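Local structure of cellulose 1,4-beta-cellobiosidase (Thermobifida fusca, 4JJJ) at residues D193-G198 / Y213-R218; T88-T93 / W217-A222; Y156-C161 / G570-G575. The protein probably hydrolyses cellulose as a cellobiohydrolase, this chain being the family 48 glycoside hydrolase part of a longer secreted enzyme. The protein carries 1 engineered substitution. All blocks are in the same frame, centred on the assembly; numbering follows the deposited sequence.

Contact 1 (D193-G198 / Y213-R218). With CA (calcium ion), chain H; FE (Fe (III) ion), chain L.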
loop_
_atom_site.group_PDB
_atom_site.type_symbol
_atom_site.label_atom_id
_atom_site.label_comp_id
_atom_site.label_asym_id
_atom_site.label_seq_id
_atom_site.Cartn_x
_atom_site.Cartn_y
_atom_site.Cartn_z
ATOM N N ASP A 193 -9.312 9.240 -18.499
ATOM C CA ASP A 193 -10.343 10.300 -18.505
ATOM C C ASP A 193 -10.447 10.856 -19.961
ATOM O O ASP A 193 -9.570 11.538 -20.413
ATOM C CB ASP A 193 -9.942 11.432 -17.532
ATOM C CG ASP A 193 -11.147 12.335 -17.165
ATOM O OD1 ASP A 193 -12.076 12.387 -18.057
ATOM O OD2 ASP A 193 -11.119 12.883 -16.086
ATOM N N ASP A 194 -11.566 10.504 -20.625
ATOM C CA ASP A 194 -11.907 10.948 -21.974
ATOM C C ASP A 194 -13.015 11.972 -21.899
ATOM O O ASP A 194 -13.654 12.293 -22.914
ATOM C CB ASP A 194 -12.284 9.792 -22.880
ATOM C CG ASP A 194 -13.669 9.246 -22.586
ATOM O OD1 ASP A 194 -14.154 9.459 -21.448
ATOM O OD2 ASP A 194 -14.260 8.668 -23.514
ATOM N N PHE A 195 -13.249 12.504 -20.719
ATOM C CA PHE A 195 -14.188 13.511 -20.466
ATOM C C PHE A 195 -15.645 13.060 -20.568
ATOM O O PHE A 195 -16.519 13.931 -20.551
ATOM C CB PHE A 195 -14.002 14.809 -21.297
ATOM C CG PHE A 195 -12.639 15.394 -21.307
ATOM C CD1 PHE A 195 -11.650 15.065 -20.382
ATOM C CD2 PHE A 195 -12.313 16.344 -22.266
ATOM C CE1 PHE A 195 -10.387 15.624 -20.429
ATOM C CE2 PHE A 195 -11.041 16.896 -22.289
ATOM C CZ PHE A 195 -10.105 16.604 -21.328
ATOM N N THR A 196 -15.922 11.757 -20.585
ATOM C CA THR A 196 -17.263 11.262 -20.628
ATOM C C THR A 196 -18.063 11.689 -19.438
ATOM O O THR A 196 -19.240 12.058 -19.512
ATOM C CB THR A 196 -17.290 9.729 -20.796
ATOM O OG1 THR A 196 -16.754 9.362 -22.033
ATOM C CG2 THR A 196 -18.800 9.226 -20.718
ATOM N N HIS A 197 -17.392 11.646 -18.288
ATOM C CA HIS A 197 -17.992 12.007 -17.019
ATOM C C HIS A 197 -17.302 13.168 -16.309
ATOM O O HIS A 197 -16.246 13.599 -16.688
ATOM C CB HIS A 197 -17.982 10.766 -16.096
ATOM C CG HIS A 197 -18.613 9.541 -16.701
ATOM N ND1 HIS A 197 -17.897 8.406 -17.043
ATOM C CD2 HIS A 197 -19.918 9.235 -16.907
ATOM C CE1 HIS A 197 -18.730 7.474 -17.470
ATOM N NE2 HIS A 197 -19.962 7.941 -17.386
ATOM N N GLY A 198 -17.877 13.659 -15.205
ATOM C CA GLY A 198 -17.295 14.746 -14.520
ATOM C C GLY A 198 -17.792 16.079 -15.117
ATOM O O GLY A 198 -19.051 16.279 -15.276
ATOM N N TYR A 213 -6.644 21.433 -21.401
ATOM C CA TYR A 213 -6.837 20.053 -20.852
ATOM C C TYR A 213 -6.988 19.048 -21.965
ATOM O O TYR A 213 -7.724 19.212 -22.957
ATOM C CB TYR A 213 -8.038 19.938 -19.863
ATOM C CG TYR A 213 -7.791 20.749 -18.645
ATOM C CD1 TYR A 213 -7.002 20.248 -17.594
ATOM C CD2 TYR A 213 -8.253 22.004 -18.506
ATOM C CE1 TYR A 213 -6.721 21.005 -16.466
ATOM C CE2 TYR A 213 -7.969 22.809 -17.395
ATOM C CZ TYR A 213 -7.216 22.278 -16.329
ATOM O OH TYR A 213 -6.957 23.006 -15.218
ATOM N N ALA A 214 -6.267 17.944 -21.860
ATOM C CA ALA A 214 -6.352 16.954 -22.864
ATOM C C ALA A 214 -6.831 15.626 -22.254
ATOM O O ALA A 214 -6.482 15.343 -21.107
ATOM C CB ALA A 214 -4.965 16.754 -23.522
ATOM N N LYS A 215 -7.531 14.845 -23.047
ATOM C CA LYS A 215 -7.913 13.465 -22.618
ATOM C C LYS A 215 -6.624 12.696 -22.352
ATOM O O LYS A 215 -5.648 12.840 -23.123
ATOM C CB LYS A 215 -8.712 12.808 -23.719
ATOM C CG LYS A 215 -10.019 13.543 -23.977
ATOM C CD LYS A 215 -10.786 12.906 -25.071
ATOM C CE LYS A 215 -12.115 13.641 -25.343
ATOM N NZ LYS A 215 -12.886 12.898 -26.380
ATOM N N GLN A 216 -6.594 11.881 -21.277
ATOM C CA GLN A 216 -5.298 11.287 -20.822
ATOM C C GLN A 216 -5.586 10.171 -19.826
ATOM O O GLN A 216 -6.730 9.994 -19.319
ATOM C CB GLN A 216 -4.519 12.383 -20.103
ATOM C CG GLN A 216 -5.206 12.921 -18.856
ATOM C CD GLN A 216 -4.424 14.067 -18.287
ATOM O OE1 GLN A 216 -3.703 13.936 -17.278
ATOM N NE2 GLN A 216 -4.516 15.214 -18.920
ATOM N N TRP A 217 -4.545 9.385 -19.632
ATOM C CA TRP A 217 -4.560 8.279 -18.658
ATOM C C TRP A 217 -3.430 8.558 -17.692
ATOM O O TRP A 217 -2.410 9.168 -18.006
ATOM C CB TRP A 217 -4.306 6.964 -19.427
ATOM C CG TRP A 217 -3.131 6.913 -20.364
ATOM C CD1 TRP A 217 -3.072 7.290 -21.632
ATOM C CD2 TRP A 217 -1.797 6.564 -19.982
ATOM N NE1 TRP A 217 -1.804 7.178 -22.137
ATOM C CE2 TRP A 217 -0.979 6.713 -21.128
ATOM C CE3 TRP A 217 -1.235 6.111 -18.782
ATOM C CZ2 TRP A 217 0.412 6.428 -21.099
ATOM C CZ3 TRP A 217 0.137 5.836 -18.748
ATOM C CH2 TRP A 217 0.943 6.004 -19.875
ATOM N N ARG A 218 -3.564 7.987 -16.472
ATOM C CA ARG A 218 -2.505 7.967 -15.520
ATOM C C ARG A 218 -2.786 6.845 -14.487
ATOM O O ARG A 218 -3.958 6.581 -14.215
ATOM C CB ARG A 218 -2.335 9.279 -14.780
ATOM C CG ARG A 218 -3.577 9.863 -14.114
ATOM C CD ARG A 218 -4.216 10.916 -15.039
ATOM N NE ARG A 218 -5.267 11.651 -14.285
ATOM C CZ ARG A 218 -6.549 11.343 -14.243
ATOM N NH1 ARG A 218 -7.022 10.296 -14.923
ATOM N NH2 ARG A 218 -7.315 12.065 -13.496
HETATM CA CA CA H . -14.714 6.331 -23.835
HETATM FE FE FE L . -21.690 6.896 -18.221
HETATM O O HOH W 1 -10.052 11.496 -14.041
HETATM O O HOH W 2 -14.054 10.237 -25.837
HETATM O O HOH W 3 -16.647 6.562 -23.054
HETATM O O HOH W 4 -13.981 4.021 -23.827
HETATM O O HOH W 5 -12.652 6.691 -25.037
HETATM O O HOH W 6 -15.590 5.855 -25.836
HETATM O O HOH W 7 -23.195 5.793 -19.038
#
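Asp193 and Gln216 meet backbone to backbone as an antiparallel hydrogen-bonded pair. Asp193 N bonds to Gln216 O at 2.8 Å, and Gln216 N returns a longer bond to Asp193 O, 3.1 Å. Just past this pair Lys215 lies across Phe195: its CG sits over the centre of one ring face, 3.8 Å from the centroid, a CH-pi contact, while Tyr213 O comes to the ring edge near its plane. With Lys215 CG anti to the carbonyl carbon (chi1 -63°) and its chain extended, CD and CE run on past the Asp194 carbonyl, CE at 3.2 Å from Asp194 O. The pairing adds short strand 192-193 to the edge of a four-stranded antiparallel sheet, next to strand 216-220. Outward, one water links Asp193 OD2, which also accepts from Tyr203 N, to Arg218 NH2, whose neighbour NH1 bonds to Pro190 O; a second links Asp194 OD2 to Lys215 NZ. Two successive Asx turns shape the loop: Asp193 OD1 takes the N-H of Phe195, and Asp194 OD1 that of Thr196, with Thr196 OG1 reaching the same oxygen from the same face. This holds Asp194 OD2 on the calcium ion, 2.4 Å away, which Cys161 O also binds.

Contact 2 (T88-T93 / W217-A222). With BGC (beta-D-glucopyranose), chain D; BGC (beta-D-glucopyranose), chain B.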
loop_
_atom_site.group_PDB
_atom_site.type_symbol
_atom_site.label_atom_id
_atom_site.label_comp_id
_atom_site.label_asym_id
_atom_site.label_seq_id
_atom_site.Cartn_x
_atom_site.Cartn_y
_atom_site.Cartn_z
ATOM N N THR A 88 -1.637 -2.472 -22.964
ATOM C CA THR A 88 -1.347 -1.439 -23.961
ATOM C C THR A 88 -2.548 -0.478 -24.157
ATOM O O THR A 88 -2.380 0.765 -24.145
ATOM C CB THR A 88 -0.967 -2.099 -25.303
ATOM O OG1 THR A 88 0.168 -2.974 -25.095
ATOM C CG2 THR A 88 -0.719 -1.009 -26.374
ATOM N N LYS A 89 -3.744 -1.042 -24.237
ATOM C CA LYS A 89 -4.967 -0.236 -24.331
ATOM C C LYS A 89 -5.069 0.779 -23.229
ATOM O O LYS A 89 -5.513 1.931 -23.452
ATOM C CB LYS A 89 -6.222 -1.128 -24.358
ATOM C CG LYS A 89 -6.490 -1.946 -23.070
ATOM C CD LYS A 89 -7.552 -2.996 -23.406
ATOM C CE LYS A 89 -8.330 -3.467 -22.214
ATOM N NZ LYS A 89 -7.652 -4.560 -21.500
ATOM N N ASP A 90 -4.667 0.356 -22.026
ATOM C CA ASP A 90 -4.795 1.182 -20.842
ATOM C C ASP A 90 -3.681 2.240 -20.692
ATOM O O ASP A 90 -3.930 3.311 -20.184
ATOM C CB ASP A 90 -4.775 0.299 -19.583
ATOM C CG ASP A 90 -5.818 -0.847 -19.622
ATOM O OD1 ASP A 90 -7.027 -0.462 -19.613
ATOM O OD2 ASP A 90 -5.415 -2.027 -19.553
ATOM N N GLN A 91 -2.468 1.933 -21.147
ATOM C CA GLN A 91 -1.336 2.874 -21.125
ATOM C C GLN A 91 -0.703 2.964 -22.517
ATOM O O GLN A 91 0.386 2.491 -22.802
ATOM C CB GLN A 91 -0.286 2.480 -20.057
ATOM C CG GLN A 91 0.215 1.046 -20.201
ATOM C CD GLN A 91 1.409 0.763 -19.307
ATOM O OE1 GLN A 91 2.342 1.556 -19.257
ATOM N NE2 GLN A 91 1.421 -0.389 -18.635
ATOM N N PRO A 92 -1.442 3.619 -23.457
ATOM C CA PRO A 92 -1.055 3.446 -24.895
ATOM C C PRO A 92 0.019 4.344 -25.479
ATOM O O PRO A 92 0.568 3.993 -26.567
ATOM C CB PRO A 92 -2.405 3.756 -25.589
ATOM C CG PRO A 92 -3.118 4.710 -24.686
ATOM C CD PRO A 92 -2.812 4.091 -23.294
ATOM N N THR A 93 0.402 5.418 -24.766
ATOM C CA THR A 93 1.275 6.438 -25.387
ATOM C C THR A 93 2.604 6.645 -24.629
ATOM O O THR A 93 3.132 7.732 -24.626
ATOM C CB THR A 93 0.503 7.732 -25.552
ATOM O OG1 THR A 93 -0.062 8.148 -24.309
ATOM C CG2 THR A 93 -0.569 7.613 -26.560
ATOM N N TRP A 217 -4.545 9.385 -19.632
ATOM C CA TRP A 217 -4.560 8.279 -18.658
ATOM C C TRP A 217 -3.430 8.558 -17.692
ATOM O O TRP A 217 -2.410 9.168 -18.006
ATOM C CB TRP A 217 -4.306 6.964 -19.427
ATOM C CG TRP A 217 -3.131 6.913 -20.364
ATOM C CD1 TRP A 217 -3.072 7.290 -21.632
ATOM C CD2 TRP A 217 -1.797 6.564 -19.982
ATOM N NE1 TRP A 217 -1.804 7.178 -22.137
ATOM C CE2 TRP A 217 -0.979 6.713 -21.128
ATOM C CE3 TRP A 217 -1.235 6.111 -18.782
ATOM C CZ2 TRP A 217 0.412 6.428 -21.099
ATOM C CZ3 TRP A 217 0.137 5.836 -18.748
ATOM C CH2 TRP A 217 0.943 6.004 -19.875
ATOM N N ARG A 218 -3.564 7.987 -16.472
ATOM C CA ARG A 218 -2.505 7.967 -15.520
ATOM C C ARG A 218 -2.786 6.845 -14.487
ATOM O O ARG A 218 -3.958 6.581 -14.215
ATOM C CB ARG A 218 -2.335 9.279 -14.780
ATOM C CG ARG A 218 -3.577 9.863 -14.114
ATOM C CD ARG A 218 -4.216 10.916 -15.039
ATOM N NE ARG A 218 -5.267 11.651 -14.285
ATOM C CZ ARG A 218 -6.549 11.343 -14.243
ATOM N NH1 ARG A 218 -7.022 10.296 -14.923
ATOM N NH2 ARG A 218 -7.315 12.065 -13.496
ATOM N N TYR A 219 -1.717 6.274 -13.945
ATOM C CA TYR A 219 -1.820 5.145 -13.009
ATOM C C TYR A 219 -0.866 5.456 -11.866
ATOM O O TYR A 219 0.075 6.179 -12.022
ATOM C CB TYR A 219 -1.457 3.789 -13.680
ATOM C CG TYR A 219 -2.416 3.535 -14.817
ATOM C CD1 TYR A 219 -3.764 3.202 -14.582
ATOM C CD2 TYR A 219 -2.053 3.801 -16.139
ATOM C CE1 TYR A 219 -4.667 3.051 -15.652
ATOM C CE2 TYR A 219 -2.932 3.622 -17.186
ATOM C CZ TYR A 219 -4.277 3.314 -16.931
ATOM O OH TYR A 219 -5.286 3.229 -17.931
ATOM N N THR A 220 -1.099 4.819 -10.732
ATOM C CA THR A 220 -0.277 4.939 -9.579
ATOM C C THR A 220 0.020 3.590 -8.980
ATOM O O THR A 220 -0.872 2.818 -8.699
ATOM C CB THR A 220 -0.903 5.736 -8.485
ATOM O OG1 THR A 220 -1.432 6.992 -8.999
ATOM C CG2 THR A 220 0.132 6.052 -7.401
ATOM N N ASN A 221 1.309 3.292 -8.754
ATOM C CA ASN A 221 1.741 2.116 -8.094
ATOM C C ASN A 221 1.535 2.277 -6.573
ATOM O O ASN A 221 1.709 3.354 -6.014
ATOM C CB ASN A 221 3.247 1.929 -8.255
ATOM C CG ASN A 221 3.713 0.526 -8.006
ATOM O OD1 ASN A 221 4.384 0.277 -7.006
ATOM N ND2 ASN A 221 3.395 -0.350 -8.902
ATOM N N ALA A 222 1.367 1.109 -5.913
ATOM C CA ALA A 222 1.403 0.973 -4.440
ATOM C C ALA A 222 2.609 0.079 -4.132
ATOM O O ALA A 222 2.497 -1.144 -4.139
ATOM C CB ALA A 222 0.078 0.340 -3.983
HETATM C C2 BGC D . -2.584 8.237 -5.601
HETATM C C3 BGC D . -1.724 9.166 -6.378
HETATM C C4 BGC D . -1.235 10.368 -5.552
HETATM C C5 BGC D . -0.644 9.771 -4.249
HETATM C C6 BGC D . -0.099 10.913 -3.402
HETATM C C1 BGC D . -1.860 7.821 -4.332
HETATM O O2 BGC D . -2.949 7.124 -6.377
HETATM O O3 BGC D . -2.458 9.531 -7.490
HETATM O O4 BGC D . -0.131 11.043 -6.213
HETATM O O5 BGC D . -1.560 8.949 -3.531
HETATM O O6 BGC D . -1.233 11.564 -2.790
HETATM C C2 BGC B . -2.431 5.006 -0.410
HETATM C C3 BGC B . -2.797 6.163 -1.340
HETATM C C4 BGC B . -1.989 6.051 -2.593
HETATM C C5 BGC B . -2.112 4.727 -3.296
HETATM C C6 BGC B . -1.263 4.593 -4.554
HETATM C C1 BGC B . -2.480 3.736 -1.210
HETATM O O1 BGC B . -2.050 2.640 -0.386
HETATM O O2 BGC B . -3.273 4.920 0.760
HETATM O O3 BGC B . -2.441 7.381 -0.638
HETATM O O4 BGC B . -2.670 7.008 -3.478
HETATM O O5 BGC B . -1.676 3.718 -2.369
HETATM O O6 BGC B . 0.126 4.865 -4.205
HETATM O O HOH W 8 -7.629 2.071 -18.733
#
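Trp217 lies with one face against the backbone of the 88-93 loop. Gln91 CA stands over the centre of the six-membered ring, 3.7 Å from its centroid, and Pro92 CD over the five-membered ring, both as CH-pi contacts; Gln91 CB adds to the same face near CZ3. At the indole edge Trp217 NE1 donates to Thr93 OG1, 2.9 Å away and 13° out of the ring plane. Thr93 OG1 is also hydrogen-bonded to Ser306 O, so the indole and the neighbouring strand 302-306 share this hydroxyl. Trp217 holds its CG between the backbone N and the carbonyl carbon (chi1 50°), which lays the indole flat along the loop.

Two residues on, Tyr219 reaches the same loop by its hydroxyl. Tyr219 OH donates to Asp90 O at 2.6 Å, approaching from above the carbonyl plane, and accepts a hydrogen bond from a water that also donates to Asp90 OD1. Asp90 OD2 accepts from Gly87 N.

Strand 216-220 thus backs onto the loop with Trp217 and Tyr219, while further along Thr220 OG1 lies 3.0 Å from O2 of one bound glucose and Asn221 O accepts from O6 of another: the glycan-binding site of this (alpha/alpha)6 enzyme.

Contact 3 (Y156-C161 / G570-G575); sequences YGFGFC and GTMPNG. With CA (calcium ion), chain H.
Pro573 pushes its ring against the loop at Tyr156, Gly157 and Phe158. Its CB lies 3.5 Å from Gly157 O, CG comes to 3.1 Å from Tyr156 O, and CG and CD both touch the Phe158 ring. The fit leaves no room at Gly157: a side chain there would run into Pro573 CB, and the backbone angles of this residue call for glycine in any case.

Phe158 can be followed outward. From CB the chain sets off with CG anti to the carbonyl carbon (chi1 -63°), and CG already lies 4.2 Å from Pro573 CG. Phe158 CD1 comes to 3.5 Å from Pro573 CG, CE1 touches both Pro573 CG and CD, and at the tip CZ meets Pro573 CD and, at 4.1 Å, Met572 CE. Met572 is bent at both chi2 and chi3, which brings CE round to the edge of the Tyr156 ring as well, 3.8 Å from CD2. Cutting Phe158 back to an alanine removes the ring, which is likely to open a gap beside Pro573 CG and CD and leave the Met572 methyl freer to turn.

Polar contact across the segments runs through one water, which donates to Tyr156 O and accepts from Asn574 N. Further along the 156-161 loop, Cys161 O binds the calcium ion at 2.5 Å, and Cys161 is joined to Cys192 by a disulfide. On the other segment, Gly575 N bonds to Met572 O, closing a type I beta turn from Met572 to Gly575, Pro573 and Asn574 in its central positions, in the link between the paired antiparallel strands 570-571 and 577-578.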
loop_
_atom_site.group_PDB
_atom_site.type_symbol
_atom_site.label_atom_id
_atom_site.label_comp_id
_atom_site.label_asym_id
_atom_site.label_seq_id
_atom_site.Cartn_x
_atom_site.Cartn_y
_atom_site.Cartn_z
ATOM N N TYR A 156 -19.165 2.578 -9.259
ATOM C CA TYR A 156 -19.114 3.991 -9.616
ATOM C C TYR A 156 -19.548 4.292 -11.067
ATOM O O TYR A 156 -19.766 5.460 -11.403
ATOM C CB TYR A 156 -17.686 4.637 -9.366
ATOM C CG TYR A 156 -17.383 4.919 -7.931
ATOM C CD1 TYR A 156 -16.807 3.944 -7.089
ATOM C CD2 TYR A 156 -17.706 6.155 -7.352
ATOM C CE1 TYR A 156 -16.520 4.161 -5.769
ATOM C CE2 TYR A 156 -17.391 6.426 -6.055
ATOM C CZ TYR A 156 -16.805 5.440 -5.238
ATOM O OH TYR A 156 -16.516 5.690 -3.944
ATOM N N GLY A 157 -19.577 3.286 -11.914
ATOM C CA GLY A 157 -20.063 3.458 -13.299
ATOM C C GLY A 157 -19.098 3.922 -14.336
ATOM O O GLY A 157 -19.497 4.399 -15.453
ATOM N N PHE A 158 -17.777 3.951 -14.049
ATOM C CA PHE A 158 -16.833 4.449 -14.998
ATOM C C PHE A 158 -16.557 3.559 -16.157
ATOM O O PHE A 158 -16.409 4.052 -17.276
ATOM C CB PHE A 158 -15.513 4.847 -14.308
ATOM C CG PHE A 158 -15.669 5.968 -13.310
ATOM C CD1 PHE A 158 -16.000 7.249 -13.783
ATOM C CD2 PHE A 158 -15.439 5.789 -11.953
ATOM C CE1 PHE A 158 -16.111 8.302 -12.940
ATOM C CE2 PHE A 158 -15.537 6.856 -11.091
ATOM C CZ PHE A 158 -15.914 8.118 -11.581
ATOM N N GLY A 159 -16.479 2.249 -15.968
ATOM C CA GLY A 159 -16.077 1.372 -17.075
ATOM C C GLY A 159 -14.714 1.587 -17.628
ATOM O O GLY A 159 -13.797 1.956 -16.875
ATOM N N PHE A 160 -14.546 1.378 -18.929
ATOM C CA PHE A 160 -13.265 1.431 -19.555
ATOM C C PHE A 160 -13.199 2.751 -20.286
ATOM O O PHE A 160 -14.030 3.019 -21.167
ATOM C CB PHE A 160 -13.047 0.303 -20.555
ATOM C CG PHE A 160 -11.854 0.548 -21.422
ATOM C CD1 PHE A 160 -10.540 0.404 -20.908
ATOM C CD2 PHE A 160 -11.996 1.006 -22.744
ATOM C CE1 PHE A 160 -9.446 0.666 -21.677
ATOM C CE2 PHE A 160 -10.862 1.269 -23.501
ATOM C CZ PHE A 160 -9.598 1.107 -22.977
ATOM N N CYS A 161 -12.231 3.585 -19.961
ATOM C CA CYS A 161 -12.145 4.977 -20.501
ATOM C C CYS A 161 -13.479 5.731 -20.604
ATOM O O CYS A 161 -13.735 6.531 -21.533
ATOM C CB CYS A 161 -11.361 4.993 -21.809
ATOM S SG CYS A 161 -9.599 4.534 -21.683
ATOM N N GLY A 570 -20.071 19.327 -12.190
ATOM C CA GLY A 570 -19.971 18.137 -12.953
ATOM C C GLY A 570 -20.863 17.070 -12.346
ATOM O O GLY A 570 -21.461 17.294 -11.266
ATOM N N THR A 571 -20.919 15.927 -12.985
ATOM C CA THR A 571 -21.701 14.823 -12.404
ATOM C C THR A 571 -20.839 13.526 -12.415
ATOM O O THR A 571 -20.067 13.281 -13.340
ATOM C CB THR A 571 -22.997 14.563 -13.181
ATOM O OG1 THR A 571 -22.691 14.370 -14.560
ATOM C CG2 THR A 571 -23.918 15.711 -12.963
ATOM N N MET A 572 -21.126 12.664 -11.437
ATOM C CA MET A 572 -20.588 11.335 -11.430
ATOM C C MET A 572 -21.356 10.542 -12.481
ATOM O O MET A 572 -22.430 11.019 -12.981
ATOM C CB MET A 572 -20.769 10.702 -10.036
ATOM C CG MET A 572 -20.087 11.499 -8.927
ATOM S SD MET A 572 -18.256 11.417 -8.963
ATOM C CE MET A 572 -17.919 9.747 -8.458
ATOM N N PRO A 573 -20.930 9.316 -12.779
ATOM C CA PRO A 573 -21.680 8.511 -13.746
ATOM C C PRO A 573 -23.133 8.252 -13.439
ATOM O O PRO A 573 -23.928 8.143 -14.382
ATOM C CB PRO A 573 -20.865 7.215 -13.820
ATOM C CG PRO A 573 -19.463 7.682 -13.553
ATOM C CD PRO A 573 -19.566 8.764 -12.549
ATOM N N ASN A 574 -23.489 8.134 -12.177
ATOM C CA ASN A 574 -24.872 7.967 -11.756
ATOM C C ASN A 574 -25.650 9.258 -11.709
ATOM O O ASN A 574 -26.829 9.256 -11.232
ATOM C CB ASN A 574 -24.900 7.232 -10.461
ATOM C CG ASN A 574 -24.482 8.081 -9.285
ATOM O OD1 ASN A 574 -23.916 9.193 -9.395
ATOM N ND2 ASN A 574 -24.777 7.552 -8.091
ATOM N N GLY A 575 -25.064 10.359 -12.133
ATOM C CA GLY A 575 -25.744 11.664 -12.090
ATOM C C GLY A 575 -25.561 12.461 -10.791
ATOM O O GLY A 575 -26.024 13.598 -10.683
HETATM CA CA CA H . -14.714 6.331 -23.835
HETATM O O HOH W 9 -21.527 7.156 -10.056
HETATM O O HOH W 4 -13.981 4.021 -23.827
HETATM O O HOH W 5 -12.652 6.691 -25.037
HETATM O O HOH W 3 -16.647 6.562 -23.054
HETATM O O HOH W 6 -15.590 5.855 -25.836
#

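How the contacts relate
From the N terminus, the 88-93 loop after helix 71-83 comes first; contact 2 closes some 120 residues by joining it to strand 216-220. The 156-161 loop follows within that span, but contact 3 carries this loop, after strand 149-151, far on to the strand pair 570-571 and 577-578, so contacts 2 and 3 cross. Contact 1 is a short closure, joining edge strand 192-193 and its loop to strand 216-220, wholly within the long span of contact 3. It shares Trp217 and Arg218 with contact 2. Contacts 1 and 3 meet at the calcium ion, through a probable hydrogen bond from Gly198 N to Thr571 O, and where His197 packs on Pro573. Phe160 touches Asp90, bringing contact 3 against contact 2.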